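Local coordinates for protein VP24 (White spot syndrome virus, PDB 5HLJ) that serves as a major envelope protein of the virus, probably held in the viral membrane by a transmembrane helix absent from the crystallised fragment, at residues Thr80-Glu92 against Leu145-Asp157. Sequence-based numbering, arbitrary orientation.
Sequences TLNVNKAESKELE and LVFGATFDEDIDD
Leu91 and Ala149 form an antiparallel hydrogen-bonded pair where strands 90-99 and 141-151 adjoin in the large mixed beta-sheet of VP24; the axes of 90-92 and 145-151 approach to 4.7 Å, their directions 163° apart. The backbone N and O of both residues are satisfied by each other: Leu91 N donates to Ala149 O, and Ala149 N to Leu91 O. Past the non-hydrogen-bonded pair Glu90-Thr150, Phe151 N gives Lys89 O a nearly straight bond of 2.7 Å.

Beyond the strand end the pairing passes to the loops, where Ser88 is gripped three times. Ile155 N donates almost straight to Ser88 O, and Ser88 N reaches Asp154 OD1 (3.0 Å) from above the carboxylate plane. With chi1 at 56°, Ser88 OG is tucked between its own backbone N and carbonyl carbon, from where it donates to Ile155 O at 2.9 Å. Lys89 runs extended past Asp154; its NZ has a salt bridge to Glu87 OE1, a weak bond to Asp152 O and a water that bonds weakly to Glu153 OE1. Asp152 itself pairs with Lys127 of the second subunit.

On the face carrying Leu91 and Ala149, Leu91 CD2 packs 3.9 Å from Ile155 CG1, and Ile155 CD1 sits over the centre of the Phe151 ring. At the other end the Glu92 side chain crosses Val146 obliquely; OE1 accepts from His79 ND1 and weakly from Leu81 N, while OE2 takes Thr80 N on its syn lone pair and Thr80 OG1 from 40° out of the carboxylate plane, each at 2.7 Å.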
ATOM      1  N   THR A  80      -2.390  20.131 -11.727  1.00 65.54           N
ATOM      2  CA  THR A  80      -0.940  20.281 -11.668  1.00 68.73           C
ATOM      3  C   THR A  80      -0.285  19.395 -12.718  1.00 71.61           C
ATOM      4  O   THR A  80       0.938  19.403 -12.877  1.00 72.67           O
ATOM      5  CB  THR A  80      -0.376  19.909 -10.304  1.00 67.99           C
ATOM      6  OG1 THR A  80      -0.714  18.541 -10.030  1.00 69.28           O
ATOM      7  CG2 THR A  80      -0.944  20.818  -9.219  1.00 64.99           C
ATOM      8  N   LEU A  81      -1.112  18.635 -13.424  1.00 67.66           N
ATOM      9  CA  LEU A  81      -0.658  17.588 -14.327  1.00 69.25           C
ATOM     10  C   LEU A  81      -1.165  17.798 -15.756  1.00 73.34           C
ATOM     11  O   LEU A  81      -2.317  18.175 -15.953  1.00 70.85           O
ATOM     12  CB  LEU A  81      -1.145  16.232 -13.819  1.00 66.62           C
ATOM     13  CG  LEU A  81      -0.279  15.234 -13.047  1.00 74.02           C
ATOM     14  CD1 LEU A  81       0.856  15.869 -12.257  1.00 65.20           C
ATOM     15  CD2 LEU A  81      -1.184  14.354 -12.163  1.00 66.16           C
ATOM     16  N   ASN A  82      -0.322  17.528 -16.749  1.00 73.80           N
ATOM     17  CA  ASN A  82      -0.776  17.539 -18.136  1.00 74.30           C
ATOM     18  C   ASN A  82      -1.608  16.314 -18.436  1.00 73.44           C
ATOM     19  O   ASN A  82      -1.077  15.292 -18.845  1.00 83.39           O
ATOM     20  CB  ASN A  82       0.386  17.567 -19.136  1.00 72.83           C
ATOM     21  CG  ASN A  82       1.255  18.785 -19.001  1.00 81.91           C
ATOM     22  OD1 ASN A  82       0.871  19.796 -18.390  1.00 82.01           O
ATOM     23  ND2 ASN A  82       2.452  18.703 -19.580  1.00 83.47           N
ATOM     24  N   VAL A  83      -2.907  16.400 -18.244  1.00 72.34           N
ATOM     25  CA  VAL A  83      -3.753  15.320 -18.696  1.00 72.07           C
ATOM     26  C   VAL A  83      -4.130  15.529 -20.160  1.00 76.98           C
ATOM     27  O   VAL A  83      -4.289  16.660 -20.623  1.00 74.90           O
ATOM     28  CB  VAL A  83      -5.014  15.205 -17.838  1.00 73.64           C
ATOM     29  CG1 VAL A  83      -4.653  14.661 -16.438  1.00 68.28           C
ATOM     30  CG2 VAL A  83      -5.696  16.550 -17.753  1.00 69.90           C
ATOM     31  N   ASN A  84      -4.262  14.427 -20.884  1.00 75.10           N
ATOM     32  CA  ASN A  84      -4.755  14.474 -22.245  1.00 70.62           C
ATOM     33  C   ASN A  84      -6.273  14.596 -22.216  1.00 75.98           C
ATOM     34  O   ASN A  84      -6.998  13.600 -22.086  1.00 73.70           O
ATOM     35  CB  ASN A  84      -4.290  13.230 -23.022  1.00 71.17           C
ATOM     36  CG  ASN A  84      -4.821  13.186 -24.446  1.00 76.81           C
ATOM     37  OD1 ASN A  84      -5.493  14.110 -24.906  1.00 74.74           O
ATOM     38  ND2 ASN A  84      -4.513  12.104 -25.155  1.00 75.83           N
ATOM     39  N   LYS A  85      -6.754  15.826 -22.345  1.00 75.94           N
ATOM     40  CA  LYS A  85      -8.186  16.092 -22.268  1.00 75.10           C
ATOM     41  C   LYS A  85      -8.944  15.555 -23.485  1.00 75.64           C
ATOM     42  O   LYS A  85     -10.166  15.516 -23.480  1.00 74.68           O
ATOM     43  CB  LYS A  85      -8.417  17.590 -22.086  1.00 74.27           C
ATOM     44  CG  LYS A  85      -7.427  18.201 -21.094  1.00 74.56           C
ATOM     45  CD  LYS A  85      -7.838  19.574 -20.607  1.00 83.79           C
ATOM     46  CE  LYS A  85      -6.764  20.178 -19.699  1.00 81.65           C
ATOM     47  NZ  LYS A  85      -7.232  21.425 -19.027  1.00 90.50           N
ATOM     48  N   ALA A  86      -8.223  15.094 -24.508  1.00 73.66           N
ATOM     49  CA  ALA A  86      -8.863  14.455 -25.663  1.00 79.08           C
ATOM     50  C   ALA A  86      -9.468  13.092 -25.324  1.00 82.49           C
ATOM     51  O   ALA A  86     -10.292  12.569 -26.076  1.00 80.37           O
ATOM     52  CB  ALA A  86      -7.870  14.303 -26.804  1.00 75.08           C
ATOM     53  N   GLU A  87      -9.026  12.505 -24.211  1.00 82.65           N
ATOM     54  CA  GLU A  87      -9.534  11.215 -23.752  1.00 76.35           C
ATOM     55  C   GLU A  87      -9.825  11.289 -22.268  1.00 77.42           C
ATOM     56  O   GLU A  87      -9.669  12.351 -21.660  1.00 76.82           O
ATOM     57  CB  GLU A  87      -8.533  10.104 -24.028  1.00 78.67           C
ATOM     58  CG  GLU A  87      -8.301   9.805 -25.489  1.00 83.30           C
ATOM     59  CD  GLU A  87      -6.999   9.060 -25.720  1.00 87.00           C
ATOM     60  OE1 GLU A  87      -6.886   7.898 -25.280  1.00 88.34           O
ATOM     61  OE2 GLU A  87      -6.078   9.641 -26.337  1.00 95.82           O
ATOM     62  N   SER A  88     -10.236  10.174 -21.668  1.00 72.22           N
ATOM     63  CA  SER A  88     -10.460  10.180 -20.227  1.00 75.09           C
ATOM     64  C   SER A  88      -9.701   9.040 -19.532  1.00 72.03           C
ATOM     65  O   SER A  88     -10.266   8.348 -18.688  1.00 73.26           O
ATOM     66  CB  SER A  88     -11.957  10.102 -19.918  1.00 69.49           C
ATOM     67  OG  SER A  88     -12.535   8.968 -20.533  1.00 77.25           O
ATOM     68  N   LYS A  89      -8.425   8.872 -19.891  1.00 67.61           N
ATOM     69  CA  LYS A  89      -7.547   7.848 -19.318  1.00 70.28           C
ATOM     70  C   LYS A  89      -6.644   8.421 -18.238  1.00 72.87           C
ATOM     71  O   LYS A  89      -6.263   7.722 -17.292  1.00 71.79           O
ATOM     72  CB  LYS A  89      -6.678   7.199 -20.398  1.00 67.73           C
ATOM     73  CG  LYS A  89      -7.483   6.492 -21.427  1.00 72.81           C
ATOM     74  CD  LYS A  89      -6.639   5.869 -22.508  1.00 72.70           C
ATOM     75  CE  LYS A  89      -7.565   5.370 -23.618  1.00 80.38           C
ATOM     76  NZ  LYS A  89      -6.921   4.404 -24.531  1.00 93.33           N
ATOM     77  N   GLU A  90      -6.304   9.694 -18.391  1.00 69.94           N
ATOM     78  CA  GLU A  90      -5.403  10.365 -17.469  1.00 68.18           C
ATOM     79  C   GLU A  90      -6.193  11.278 -16.553  1.00 68.56           C
ATOM     80  O   GLU A  90      -6.791  12.248 -17.006  1.00 70.55           O
ATOM     81  CB  GLU A  90      -4.338  11.140 -18.243  1.00 64.41           C
ATOM     82  CG  GLU A  90      -3.618  10.275 -19.262  1.00 67.65           C
ATOM     83  CD  GLU A  90      -2.477  10.996 -19.984  1.00 78.02           C
ATOM     84  OE1 GLU A  90      -2.482  12.251 -20.055  1.00 73.83           O
ATOM     85  OE2 GLU A  90      -1.564  10.289 -20.471  1.00 72.82           O
ATOM     86  N   LEU A  91      -6.215  10.942 -15.263  1.00 67.73           N
ATOM     87  CA  LEU A  91      -7.085  11.621 -14.300  1.00 69.37           C
ATOM     88  C   LEU A  91      -6.306  12.206 -13.144  1.00 66.28           C
ATOM     89  O   LEU A  91      -5.262  11.687 -12.751  1.00 64.92           O
ATOM     90  CB  LEU A  91      -8.145  10.660 -13.756  1.00 65.13           C
ATOM     91  CG  LEU A  91      -9.511  10.609 -14.440  1.00 72.90           C
ATOM     92  CD1 LEU A  91      -9.368  10.311 -15.921  1.00 69.60           C
ATOM     93  CD2 LEU A  91     -10.409   9.561 -13.771  1.00 63.35           C
ATOM     94  N   GLU A  92      -6.822  13.290 -12.588  1.00 64.93           N
ATOM     95  CA  GLU A  92      -6.153  13.923 -11.470  1.00 64.32           C
ATOM     96  C   GLU A  92      -7.151  14.231 -10.359  1.00 65.56           C
ATOM     97  O   GLU A  92      -8.275  14.651 -10.614  1.00 66.84           O
ATOM     98  CB  GLU A  92      -5.431  15.187 -11.938  1.00 61.71           C
ATOM     99  CG  GLU A  92      -4.632  15.918 -10.852  1.00 63.57           C
ATOM    100  CD  GLU A  92      -3.919  17.163 -11.373  1.00 70.16           C
ATOM    101  OE1 GLU A  92      -3.955  17.430 -12.602  1.00 71.20           O
ATOM    102  OE2 GLU A  92      -3.321  17.889 -10.550  1.00 73.91           O
ATOM    103  N   LEU A 145      -3.751  19.104  -2.395  1.00 62.60           N
ATOM    104  CA  LEU A 145      -3.417  17.681  -2.339  1.00 64.74           C
ATOM    105  C   LEU A 145      -3.793  17.047  -3.658  1.00 63.07           C
ATOM    106  O   LEU A 145      -4.925  17.198  -4.113  1.00 60.73           O
ATOM    107  CB  LEU A 145      -4.142  16.984  -1.183  1.00 62.18           C
ATOM    108  CG  LEU A 145      -3.968  15.466  -1.011  1.00 64.50           C
ATOM    109  CD1 LEU A 145      -2.539  15.112  -0.702  1.00 60.51           C
ATOM    110  CD2 LEU A 145      -4.874  14.922   0.118  1.00 59.92           C
ATOM    111  N   VAL A 146      -2.843  16.371  -4.302  1.00 64.58           N
ATOM    112  CA  VAL A 146      -3.148  15.761  -5.589  1.00 58.80           C
ATOM    113  C   VAL A 146      -2.601  14.338  -5.698  1.00 61.70           C
ATOM    114  O   VAL A 146      -1.607  13.977  -5.066  1.00 61.08           O
ATOM    115  CB  VAL A 146      -2.585  16.605  -6.804  1.00 67.88           C
ATOM    116  CG1 VAL A 146      -2.737  18.102  -6.581  1.00 61.46           C
ATOM    117  CG2 VAL A 146      -1.149  16.279  -7.101  1.00 66.04           C
ATOM    118  N   PHE A 147      -3.267  13.529  -6.510  1.00 59.40           N
ATOM    119  CA  PHE A 147      -2.658  12.314  -7.022  1.00 63.15           C
ATOM    120  C   PHE A 147      -3.158  12.137  -8.445  1.00 64.44           C
ATOM    121  O   PHE A 147      -4.221  12.663  -8.813  1.00 65.77           O
ATOM    122  CB  PHE A 147      -2.968  11.092  -6.134  1.00 61.82           C
ATOM    123  CG  PHE A 147      -4.364  10.539  -6.297  1.00 63.51           C
ATOM    124  CD1 PHE A 147      -4.656   9.637  -7.306  1.00 59.42           C
ATOM    125  CD2 PHE A 147      -5.372  10.902  -5.422  1.00 62.88           C
ATOM    126  CE1 PHE A 147      -5.933   9.131  -7.458  1.00 67.33           C
ATOM    127  CE2 PHE A 147      -6.653  10.390  -5.563  1.00 63.60           C
ATOM    128  CZ  PHE A 147      -6.937   9.512  -6.589  1.00 64.48           C
ATOM    129  N   GLY A 148      -2.378  11.440  -9.260  1.00 61.65           N
ATOM    130  CA  GLY A 148      -2.808  11.137 -10.608  1.00 61.73           C
ATOM    131  C   GLY A 148      -3.012   9.654 -10.813  1.00 65.06           C
ATOM    132  O   GLY A 148      -2.437   8.818 -10.105  1.00 63.34           O
ATOM    133  N   ALA A 149      -3.857   9.317 -11.773  1.00 61.02           N
ATOM    134  CA  ALA A 149      -3.989   7.930 -12.183  1.00 65.48           C
ATOM    135  C   ALA A 149      -4.108   7.907 -13.685  1.00 65.08           C
ATOM    136  O   ALA A 149      -4.885   8.659 -14.259  1.00 66.76           O
ATOM    137  CB  ALA A 149      -5.204   7.258 -11.525  1.00 60.71           C
ATOM    138  N   THR A 150      -3.319   7.055 -14.321  1.00 63.19           N
ATOM    139  CA  THR A 150      -3.402   6.892 -15.753  1.00 66.10           C
ATOM    140  C   THR A 150      -3.872   5.480 -16.066  1.00 64.86           C
ATOM    141  O   THR A 150      -3.166   4.501 -15.809  1.00 67.82           O
ATOM    142  CB  THR A 150      -2.048   7.198 -16.428  1.00 69.15           C
ATOM    143  OG1 THR A 150      -1.806   8.605 -16.356  1.00 66.73           O
ATOM    144  CG2 THR A 150      -2.048   6.778 -17.907  1.00 63.15           C
ATOM    145  N   PHE A 151      -5.071   5.391 -16.625  1.00 65.83           N
ATOM    146  CA  PHE A 151      -5.701   4.110 -16.933  1.00 69.21           C
ATOM    147  C   PHE A 151      -5.388   3.589 -18.345  1.00 69.92           C
ATOM    148  O   PHE A 151      -5.030   4.357 -19.232  1.00 72.22           O
ATOM    149  CB  PHE A 151      -7.221   4.226 -16.758  1.00 63.75           C
ATOM    150  CG  PHE A 151      -7.644   4.547 -15.358  1.00 64.94           C
ATOM    151  CD1 PHE A 151      -7.925   3.531 -14.454  1.00 64.63           C
ATOM    152  CD2 PHE A 151      -7.758   5.869 -14.937  1.00 65.49           C
ATOM    153  CE1 PHE A 151      -8.309   3.830 -13.151  1.00 67.27           C
ATOM    154  CE2 PHE A 151      -8.156   6.177 -13.643  1.00 64.66           C
ATOM    155  CZ  PHE A 151      -8.429   5.160 -12.743  1.00 64.22           C
ATOM    156  N   ASP A 152      -5.541   2.277 -18.539  1.00 69.92           N
ATOM    157  CA  ASP A 152      -5.445   1.658 -19.865  1.00 70.40           C
ATOM    158  C   ASP A 152      -6.608   2.107 -20.751  1.00 74.92           C
ATOM    159  O   ASP A 152      -6.411   2.468 -21.919  1.00 77.59           O
ATOM    160  CB  ASP A 152      -5.446   0.128 -19.759  1.00 65.04           C
ATOM    161  CG  ASP A 152      -4.081  -0.443 -19.414  1.00 69.82           C
ATOM    162  OD1 ASP A 152      -3.135   0.340 -19.190  1.00 72.21           O
ATOM    163  OD2 ASP A 152      -3.952  -1.682 -19.345  1.00 72.82           O
ATOM    164  N   GLU A 153      -7.809   2.088 -20.167  1.00 70.48           N
ATOM    165  CA  GLU A 153      -9.061   2.364 -20.862  1.00 71.08           C
ATOM    166  C   GLU A 153      -9.714   3.649 -20.340  1.00 73.76           C
ATOM    167  O   GLU A 153      -9.566   3.987 -19.160  1.00 70.04           O
ATOM    168  CB  GLU A 153     -10.040   1.200 -20.688  1.00 72.65           C
ATOM    169  CG  GLU A 153      -9.648  -0.146 -21.347  1.00 77.37           C
ATOM    170  CD  GLU A 153      -9.100  -0.010 -22.774  1.00 93.21           C
ATOM    171  OE1 GLU A 153      -9.610   0.836 -23.549  1.00 95.62           O
ATOM    172  OE2 GLU A 153      -8.166  -0.768 -23.129  1.00 96.31           O
ATOM    173  N   ASP A 154     -10.451   4.342 -21.213  1.00 73.82           N
ATOM    174  CA  ASP A 154     -11.205   5.545 -20.842  1.00 74.54           C
ATOM    175  C   ASP A 154     -12.107   5.321 -19.644  1.00 72.14           C
ATOM    176  O   ASP A 154     -12.798   4.300 -19.542  1.00 69.17           O
ATOM    177  CB  ASP A 154     -12.091   6.038 -22.002  1.00 76.68           C
ATOM    178  CG  ASP A 154     -11.312   6.734 -23.114  1.00 80.25           C
ATOM    179  OD1 ASP A 154     -10.302   7.435 -22.856  1.00 78.58           O
ATOM    180  OD2 ASP A 154     -11.740   6.582 -24.273  1.00 91.23           O
ATOM    181  N   ILE A 155     -12.141   6.305 -18.760  1.00 68.31           N
ATOM    182  CA  ILE A 155     -13.127   6.300 -17.695  1.00 67.70           C
ATOM    183  C   ILE A 155     -14.469   6.863 -18.194  1.00 74.63           C
ATOM    184  O   ILE A 155     -14.528   7.961 -18.752  1.00 74.54           O
ATOM    185  CB  ILE A 155     -12.624   7.102 -16.481  1.00 70.23           C
ATOM    186  CG1 ILE A 155     -11.351   6.450 -15.924  1.00 71.81           C
ATOM    187  CG2 ILE A 155     -13.702   7.196 -15.408  1.00 67.10           C
ATOM    188  CD1 ILE A 155     -11.569   5.017 -15.473  1.00 65.69           C
ATOM    189  N   ASP A 156     -15.537   6.096 -17.997  1.00 74.71           N
ATOM    190  CA  ASP A 156     -16.892   6.538 -18.312  1.00 74.84           C
ATOM    191  C   ASP A 156     -17.846   6.123 -17.191  1.00 81.68           C
ATOM    192  O   ASP A 156     -17.417   5.892 -16.065  1.00 80.56           O
ATOM    193  CB  ASP A 156     -17.361   5.955 -19.642  1.00 73.65           C
ATOM    194  CG  ASP A 156     -17.356   4.434 -19.645  1.00 81.77           C
ATOM    195  OD1 ASP A 156     -18.079   3.823 -18.818  1.00 81.71           O
ATOM    196  OD2 ASP A 156     -16.638   3.844 -20.487  1.00 88.16           O
ATOM    197  N   ASP A 157     -19.131   5.989 -17.504  1.00 80.70           N
ATOM    198  CA  ASP A 157     -20.129   5.718 -16.470  1.00 82.78           C
ATOM    199  C   ASP A 157     -20.163   4.271 -16.000  1.00 79.90           C
ATOM    200  O   ASP A 157     -20.802   3.960 -14.999  1.00 79.21           O
ATOM    201  CB  ASP A 157     -21.525   6.104 -16.959  1.00 88.35           C
ATOM    202  CG  ASP A 157     -21.720   7.594 -17.024  1.00 98.11           C
ATOM    203  OD1 ASP A 157     -21.613   8.238 -15.952  1.00 99.98           O
ATOM    204  OD2 ASP A 157     -21.992   8.116 -18.133  1.00101.61           O
TER
HETATM  205  O   HOH W   1      -6.965   1.640 -25.399  1.00 91.95           O